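Local coordinates for DnaB intein (Synechocystis sp., PDB 1MI8), which probably excises itself from a precursor of the replicative DNA helicase DnaB by protein splicing, joining the flanking sequences, at residues W33-E37 and Q38-L42; F77-D81 and G82-L86. The protein carries 4 engineered substitutions. All blocks are in the same frame, centred on the assembly; numbering follows the deposited sequence.

Interaction 1: W33-E37 and Q38-L42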
ATOM      1  N   TRP A  33      25.636   3.484  -6.983  1.00 30.52           N
ATOM      2  CA  TRP A  33      24.930   4.177  -8.077  1.00 30.33           C
ATOM      3  C   TRP A  33      23.863   5.129  -7.480  1.00 30.57           C
ATOM      4  O   TRP A  33      23.073   4.714  -6.638  1.00 25.84           O
ATOM      5  CB  TRP A  33      24.264   3.190  -9.007  1.00 31.17           C
ATOM      6  CG  TRP A  33      25.230   2.569  -9.946  1.00 36.90           C
ATOM      7  CD1 TRP A  33      25.585   1.230 -10.030  1.00 36.80           C
ATOM      8  CD2 TRP A  33      25.989   3.244 -10.958  1.00 38.83           C
ATOM      9  NE1 TRP A  33      26.506   1.053 -11.036  1.00 38.47           N
ATOM     10  CE2 TRP A  33      26.769   2.265 -11.621  1.00 40.12           C
ATOM     11  CE3 TRP A  33      26.088   4.582 -11.368  1.00 41.07           C
ATOM     12  CZ2 TRP A  33      27.624   2.584 -12.671  1.00 41.87           C
ATOM     13  CZ3 TRP A  33      26.940   4.897 -12.415  1.00 43.42           C
ATOM     14  CH2 TRP A  33      27.695   3.902 -13.056  1.00 42.50           C
ATOM     15  N   ALA A  34      23.912   6.415  -7.867  1.00 30.34           N
ATOM     16  CA  ALA A  34      22.945   7.419  -7.383  1.00 29.65           C
ATOM     17  C   ALA A  34      22.335   8.135  -8.569  1.00 28.75           C
ATOM     18  O   ALA A  34      22.915   8.163  -9.643  1.00 29.66           O
ATOM     19  CB  ALA A  34      23.611   8.435  -6.484  1.00 25.62           C
ATOM     20  N   ILE A  35      21.149   8.683  -8.388  1.00 27.49           N
ATOM     21  CA  ILE A  35      20.533   9.427  -9.464  1.00 27.08           C
ATOM     22  C   ILE A  35      20.842  10.908  -9.163  1.00 25.49           C
ATOM     23  O   ILE A  35      20.852  11.324  -7.996  1.00 23.94           O
ATOM     24  CB  ILE A  35      18.958   9.234  -9.533  1.00 26.97           C
ATOM     25  CG1 ILE A  35      18.419   9.998 -10.729  1.00 28.46           C
ATOM     26  CG2 ILE A  35      18.260   9.746  -8.259  1.00 26.95           C
ATOM     27  CD1 ILE A  35      16.920  10.163 -10.801  1.00 31.57           C
ATOM     28  N   ASN A  36      21.131  11.680 -10.211  1.00 25.58           N
ATOM     29  CA  ASN A  36      21.377  13.120 -10.059  1.00 27.47           C
ATOM     30  C   ASN A  36      19.973  13.710 -10.398  1.00 27.27           C
ATOM     31  O   ASN A  36      19.532  13.690 -11.541  1.00 29.16           O
ATOM     32  CB  ASN A  36      22.482  13.534 -11.047  1.00 27.62           C
ATOM     33  CG  ASN A  36      22.669  15.064 -11.147  1.00 30.67           C
ATOM     34  OD1 ASN A  36      23.744  15.532 -11.565  1.00 30.86           O
ATOM     35  ND2 ASN A  36      21.635  15.828 -10.809  1.00 25.83           N
ATOM     36  N   GLU A  37      19.269  14.194  -9.387  1.00 30.02           N
ATOM     37  CA  GLU A  37      17.902  14.686  -9.581  1.00 33.92           C
ATOM     38  C   GLU A  37      17.725  15.845 -10.530  1.00 35.90           C
ATOM     39  O   GLU A  37      16.690  15.958 -11.178  1.00 38.47           O
ATOM     40  CB  GLU A  37      17.296  15.067  -8.260  1.00 34.79           C
ATOM     41  CG  GLU A  37      17.150  13.953  -7.267  1.00 36.89           C
ATOM     42  CD  GLU A  37      16.078  14.335  -6.279  1.00 38.87           C
ATOM     43  OE1 GLU A  37      14.898  14.230  -6.676  1.00 42.06           O
ATOM     44  OE2 GLU A  37      16.394  14.788  -5.153  1.00 39.59           O
ATOM     45  N   GLN A  38      18.715  16.722 -10.607  1.00 36.18           N
ATOM     46  CA  GLN A  38      18.621  17.818 -11.544  1.00 37.90           C
ATOM     47  C   GLN A  38      18.646  17.303 -12.999  1.00 37.12           C
ATOM     48  O   GLN A  38      17.839  17.741 -13.836  1.00 38.42           O
ATOM     49  CB  GLN A  38      19.777  18.784 -11.304  1.00 39.87           C
ATOM     50  CG  GLN A  38      19.683  19.551  -9.977  1.00 44.72           C
ATOM     51  CD  GLN A  38      21.030  20.156  -9.565  1.00 48.35           C
ATOM     52  OE1 GLN A  38      21.928  20.313 -10.405  1.00 50.68           O
ATOM     53  NE2 GLN A  38      21.176  20.500  -8.275  1.00 49.34           N
ATOM     54  N   THR A  39      19.565  16.381 -13.296  1.00 35.41           N
ATOM     55  CA  THR A  39      19.687  15.828 -14.638  1.00 34.03           C
ATOM     56  C   THR A  39      18.917  14.536 -14.878  1.00 33.99           C
ATOM     57  O   THR A  39      18.718  14.133 -16.011  1.00 34.77           O
ATOM     58  CB  THR A  39      21.125  15.452 -15.000  1.00 35.07           C
ATOM     59  OG1 THR A  39      21.623  14.458 -14.079  1.00 33.73           O
ATOM     60  CG2 THR A  39      22.052  16.687 -14.985  1.00 35.76           C
ATOM     61  N   MET A  40      18.505  13.878 -13.815  1.00 33.93           N
ATOM     62  CA  MET A  40      17.836  12.591 -13.948  1.00 34.89           C
ATOM     63  C   MET A  40      18.730  11.513 -14.580  1.00 34.36           C
ATOM     64  O   MET A  40      18.244  10.528 -15.117  1.00 34.23           O
ATOM     65  CB  MET A  40      16.506  12.729 -14.692  1.00 37.23           C
ATOM     66  CG  MET A  40      15.570  13.731 -13.991  1.00 38.38           C
ATOM     67  SD  MET A  40      15.306  13.394 -12.211  1.00 41.88           S
ATOM     68  CE  MET A  40      14.747  11.652 -12.379  1.00 40.89           C
ATOM     69  N   LYS A  41      20.043  11.691 -14.463  1.00 32.65           N
ATOM     70  CA  LYS A  41      20.986  10.687 -14.964  1.00 34.30           C
ATOM     71  C   LYS A  41      21.649   9.943 -13.782  1.00 32.80           C
ATOM     72  O   LYS A  41      21.790  10.502 -12.689  1.00 33.49           O
ATOM     73  CB  LYS A  41      22.021  11.369 -15.854  1.00 35.29           C
ATOM     74  CG  LYS A  41      21.295  12.123 -16.964  1.00 38.50           C
ATOM     75  CD  LYS A  41      22.195  12.533 -18.117  1.00 40.84           C
ATOM     76  CE  LYS A  41      21.458  12.377 -19.436  1.00 41.43           C
ATOM     77  NZ  LYS A  41      20.994  10.979 -19.568  1.00 43.54           N
ATOM     78  N   LEU A  42      22.001   8.677 -13.967  1.00 31.49           N
ATOM     79  CA  LEU A  42      22.638   7.931 -12.876  1.00 32.97           C
ATOM     80  C   LEU A  42      24.126   8.256 -12.902  1.00 35.40           C
ATOM     81  O   LEU A  42      24.715   8.467 -13.971  1.00 35.95           O
ATOM     82  CB  LEU A  42      22.473   6.427 -13.074  1.00 34.07           C
ATOM     83  CG  LEU A  42      21.049   5.859 -12.904  1.00 36.27           C
ATOM     84  CD1 LEU A  42      20.956   4.469 -13.545  1.00 35.44           C
ATOM     85  CD2 LEU A  42      20.709   5.800 -11.432  1.00 33.00           C
TER

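Interaction 2: F77-D81 and G82-L86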
ATOM      1  N   PHE A  77      11.502   7.073  -1.240  1.00 23.54           N
ATOM      2  CA  PHE A  77      11.669   6.562  -2.596  1.00 21.19           C
ATOM      3  C   PHE A  77      11.333   7.677  -3.585  1.00 22.63           C
ATOM      4  O   PHE A  77      10.579   8.619  -3.257  1.00 20.76           O
ATOM      5  CB  PHE A  77      10.739   5.370  -2.841  1.00 22.77           C
ATOM      6  CG  PHE A  77      11.031   4.214  -1.958  1.00 22.48           C
ATOM      7  CD1 PHE A  77      10.629   4.227  -0.613  1.00 19.35           C
ATOM      8  CD2 PHE A  77      11.803   3.142  -2.442  1.00 21.66           C
ATOM      9  CE1 PHE A  77      10.999   3.179   0.252  1.00 19.78           C
ATOM     10  CE2 PHE A  77      12.182   2.093  -1.590  1.00 20.04           C
ATOM     11  CZ  PHE A  77      11.784   2.112  -0.244  1.00 21.21           C
ATOM     12  N   LEU A  78      11.875   7.567  -4.792  1.00 21.01           N
ATOM     13  CA  LEU A  78      11.701   8.647  -5.712  1.00 22.93           C
ATOM     14  C   LEU A  78      10.519   8.446  -6.592  1.00 23.30           C
ATOM     15  O   LEU A  78      10.457   7.506  -7.396  1.00 21.05           O
ATOM     16  CB  LEU A  78      12.972   8.893  -6.508  1.00 24.61           C
ATOM     17  CG  LEU A  78      12.884  10.057  -7.502  1.00 27.26           C
ATOM     18  CD1 LEU A  78      12.643  11.451  -6.787  1.00 23.91           C
ATOM     19  CD2 LEU A  78      14.167  10.072  -8.276  1.00 25.25           C
ATOM     20  N   THR A  79       9.572   9.372  -6.389  1.00 23.00           N
ATOM     21  CA  THR A  79       8.291   9.402  -7.093  1.00 25.35           C
ATOM     22  C   THR A  79       8.332  10.399  -8.273  1.00 28.51           C
ATOM     23  O   THR A  79       9.230  11.241  -8.338  1.00 26.48           O
ATOM     24  CB  THR A  79       7.206   9.805  -6.032  1.00 27.20           C
ATOM     25  OG1 THR A  79       6.688   8.618  -5.405  1.00 27.93           O
ATOM     26  CG2 THR A  79       6.205  10.616  -6.553  1.00 19.79           C
ATOM     27  N   ILE A  80       7.380  10.278  -9.211  1.00 29.80           N
ATOM     28  CA  ILE A  80       7.298  11.202 -10.321  1.00 32.42           C
ATOM     29  C   ILE A  80       7.163  12.589  -9.715  1.00 33.72           C
ATOM     30  O   ILE A  80       7.667  13.545 -10.275  1.00 32.22           O
ATOM     31  CB  ILE A  80       6.078  10.925 -11.243  1.00 33.31           C
ATOM     32  CG1 ILE A  80       6.302   9.604 -12.028  1.00 33.91           C
ATOM     33  CG2 ILE A  80       5.971  12.026 -12.272  1.00 35.93           C
ATOM     34  CD1 ILE A  80       5.034   8.987 -12.678  1.00 31.52           C
ATOM     35  N   ASP A  81       6.486  12.756  -8.582  1.00 34.44           N
ATOM     36  CA  ASP A  81       6.548  14.129  -8.120  1.00 37.46           C
ATOM     37  C   ASP A  81       7.379  14.338  -6.858  1.00 36.59           C
ATOM     38  O   ASP A  81       7.038  15.090  -5.963  1.00 38.81           O
ATOM     39  CB  ASP A  81       5.148  14.845  -8.128  1.00 42.12           C
ATOM     40  CG  ASP A  81       4.152  14.296  -7.139  1.00 45.30           C
ATOM     41  OD1 ASP A  81       4.403  14.475  -5.937  1.00 48.09           O
ATOM     42  OD2 ASP A  81       3.102  13.722  -7.571  1.00 45.18           O
ATOM     43  N   GLY A  82       8.535  13.680  -6.830  1.00 33.85           N
ATOM     44  CA  GLY A  82       9.445  13.848  -5.717  1.00 30.56           C
ATOM     45  C   GLY A  82       9.624  12.730  -4.717  1.00 27.85           C
ATOM     46  O   GLY A  82       9.014  11.694  -4.813  1.00 29.78           O
ATOM     47  N   TRP A  83      10.482  12.954  -3.744  1.00 28.01           N
ATOM     48  CA  TRP A  83      10.716  11.942  -2.736  1.00 26.42           C
ATOM     49  C   TRP A  83       9.502  11.791  -1.814  1.00 26.21           C
ATOM     50  O   TRP A  83       8.893  12.781  -1.415  1.00 24.13           O
ATOM     51  CB  TRP A  83      11.967  12.285  -1.955  1.00 27.60           C
ATOM     52  CG  TRP A  83      13.239  12.195  -2.772  1.00 26.92           C
ATOM     53  CD1 TRP A  83      13.987  13.248  -3.280  1.00 29.11           C
ATOM     54  CD2 TRP A  83      13.995  11.007  -3.055  1.00 29.45           C
ATOM     55  NE1 TRP A  83      15.160  12.783  -3.831  1.00 26.50           N
ATOM     56  CE2 TRP A  83      15.197  11.416  -3.707  1.00 27.88           C
ATOM     57  CE3 TRP A  83      13.782   9.646  -2.816  1.00 29.16           C
ATOM     58  CZ2 TRP A  83      16.179  10.513  -4.104  1.00 29.80           C
ATOM     59  CZ3 TRP A  83      14.773   8.729  -3.221  1.00 31.53           C
ATOM     60  CH2 TRP A  83      15.957   9.170  -3.859  1.00 29.75           C
ATOM     61  N   LYS A  84       9.098  10.538  -1.551  1.00 24.88           N
ATOM     62  CA  LYS A  84       7.947  10.258  -0.652  1.00 22.47           C
ATOM     63  C   LYS A  84       8.316   9.096   0.297  1.00 22.03           C
ATOM     64  O   LYS A  84       9.039   8.155  -0.082  1.00 21.90           O
ATOM     65  CB  LYS A  84       6.692   9.848  -1.462  1.00 24.34           C
ATOM     66  CG  LYS A  84       6.009  10.955  -2.316  1.00 24.89           C
ATOM     67  CD  LYS A  84       4.632  10.439  -2.794  1.00 29.18           C
ATOM     68  CE  LYS A  84       3.771  11.554  -3.381  1.00 30.08           C
ATOM     69  NZ  LYS A  84       4.605  12.271  -4.332  1.00 32.25           N
ATOM     70  N   ARG A  85       7.825   9.175   1.528  1.00 22.07           N
ATOM     71  CA  ARG A  85       8.060   8.166   2.550  1.00 21.62           C
ATOM     72  C   ARG A  85       7.292   6.928   2.120  1.00 19.82           C
ATOM     73  O   ARG A  85       6.205   7.024   1.495  1.00 19.82           O
ATOM     74  CB  ARG A  85       7.475   8.629   3.921  1.00 24.72           C
ATOM     75  CG  ARG A  85       8.200   9.797   4.644  1.00 28.81           C
ATOM     76  CD  ARG A  85       7.284  10.446   5.741  1.00 30.06           C
ATOM     77  NE  ARG A  85       6.793   9.455   6.684  1.00 30.03           N
ATOM     78  CZ  ARG A  85       7.235   9.327   7.931  1.00 33.99           C
ATOM     79  NH1 ARG A  85       8.175  10.159   8.380  1.00 31.54           N
ATOM     80  NH2 ARG A  85       6.776   8.329   8.703  1.00 32.60           N
ATOM     81  N   LEU A  86       7.836   5.761   2.460  1.00 20.35           N
ATOM     82  CA  LEU A  86       7.172   4.502   2.141  1.00 18.77           C
ATOM     83  C   LEU A  86       5.667   4.587   2.609  1.00 20.15           C
ATOM     84  O   LEU A  86       4.730   4.160   1.884  1.00 17.43           O
ATOM     85  CB  LEU A  86       7.906   3.323   2.868  1.00 20.17           C
ATOM     86  CG  LEU A  86       7.470   1.903   2.470  1.00 19.60           C
ATOM     87  CD1 LEU A  86       8.559   0.893   2.756  1.00 18.69           C
ATOM     88  CD2 LEU A  86       6.217   1.566   3.204  1.00 19.47           C
TER

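Interaction 1: W33-E37 and Q38-L42
Ile35 and Leu42 form an antiparallel non-hydrogen-bonded pair with their CA atoms 4.3 Å apart, and the end-to-end directions of 33-37 and 38-42 differ by 162°, as expected where a chain doubles back. Two backbone bonds meet at Asn36: its N donates to Lys41 O at 2.8 Å in a nearly straight bond, while its O accepts from Met40 N in a bond so short and bent that it is less sure. With Met40 and Lys41 both facing Asn36, the arrangement fits a G1 beta bulge, and Met40 has the positive phi (63°) that goes with it. Next to the pair, Ala34 O receives a CA-H...O contact from Leu42 CA at 3.3 Å. On the face of the hairpin that carries Ile35 and Leu42, the CD2 methyl of Leu42 lies 4.3 Å from Ile35 CB, and Leu42 CB approaches Trp33 CE3 obliquely. Thr39 crosses Asn36 at about a right angle. A chi1 of 60° sets Thr39 OG1 between the backbone N and the carbonyl carbon, where it accepts a bond from Lys41 N. Ile35 and Met40 also touch Ile120 of strand 120-140. The whole is a surface beta hairpin of the intein splicing domain, its bend shaped by an ST turn and a probable G1 bulge.

Interaction 2: F77-D81 and G82-L86
Trp83 and Leu78 face each other as an antiparallel non-hydrogen-bonded pair, their CA atoms 4.5 Å apart, in a hairpin closed by a type I turn from Thr79 to Gly82. Backbone bonds in both directions join Phe77 and Lys84. At the turn, Gly82 N reaches Thr79 O at 3.0 Å from above the carbonyl plane; the phi of Gly82, 108°, would jam a CB against the preceding carbonyl oxygen.

From CB, 4.1 Å from Phe77 O, the Trp83 side chain turns back over the first strand. CG is anti to the carbonyl carbon (chi1 -67°), which carries the indole across Leu78. CG, CD2 and CE2 lie near the CD1 methyl of Leu78, which sits 3.9 Å above the ring plane. CE3 reaches the Phe77 backbone, and CZ3 comes to Leu78 CB. That CB stands 3.8 Å from the centroid of the six-membered ring, 14° off its normal, a CH-pi contact. NE1 leaves the hairpin to donate to Glu37 OE2. With the indole cut back to an alanine, Glu37 would probably lose this donor, and Leu78 the flat surface that its CB and CD1 rest against.

On the other side of the hairpin, with Phe77 and Thr79, Lys84 passes Thr79 obliquely and its NZ forms a salt bridge to Asp81 OD1 at 2.7 Å, met from above the carboxylate plane. Thr79 OG1 bonds to Glu93.

The hairpin fits among strands 94-98, 120-140 and 152-155: Trp83 meets His155 edge-to-face, Leu78 lies against Trp122 and is joined to Ala96 by a backbone hydrogen bond, and Phe77 packs on Ile152 and Val154.

How the interactions relate
Interactions 1 and 2 are two hairpins in series along the chain, 33-42 closing before 77-86 opens, with centres about 14 Å apart. Interaction 1 joins strands 31-36 and 41-63 of the larger antiparallel sheet, whereas interaction 2 is the pair 76-79 and 82-85, tied to strand 94-98 of that sheet through Leu78. The hairpins also touch directly: besides the bond between Glu37 and Trp83, Glu37 OE1 lies 3.6 Å from Leu78 CD1, and the side chains of Ile35 and Leu78 pack together. Strand 120-140 borders both, since Trp122 touches Met40 of one hairpin and Leu78 of the other. Sequence-distant turns are thereby brought together within the all-beta intein splicing domain, joined by both polar and apolar contacts.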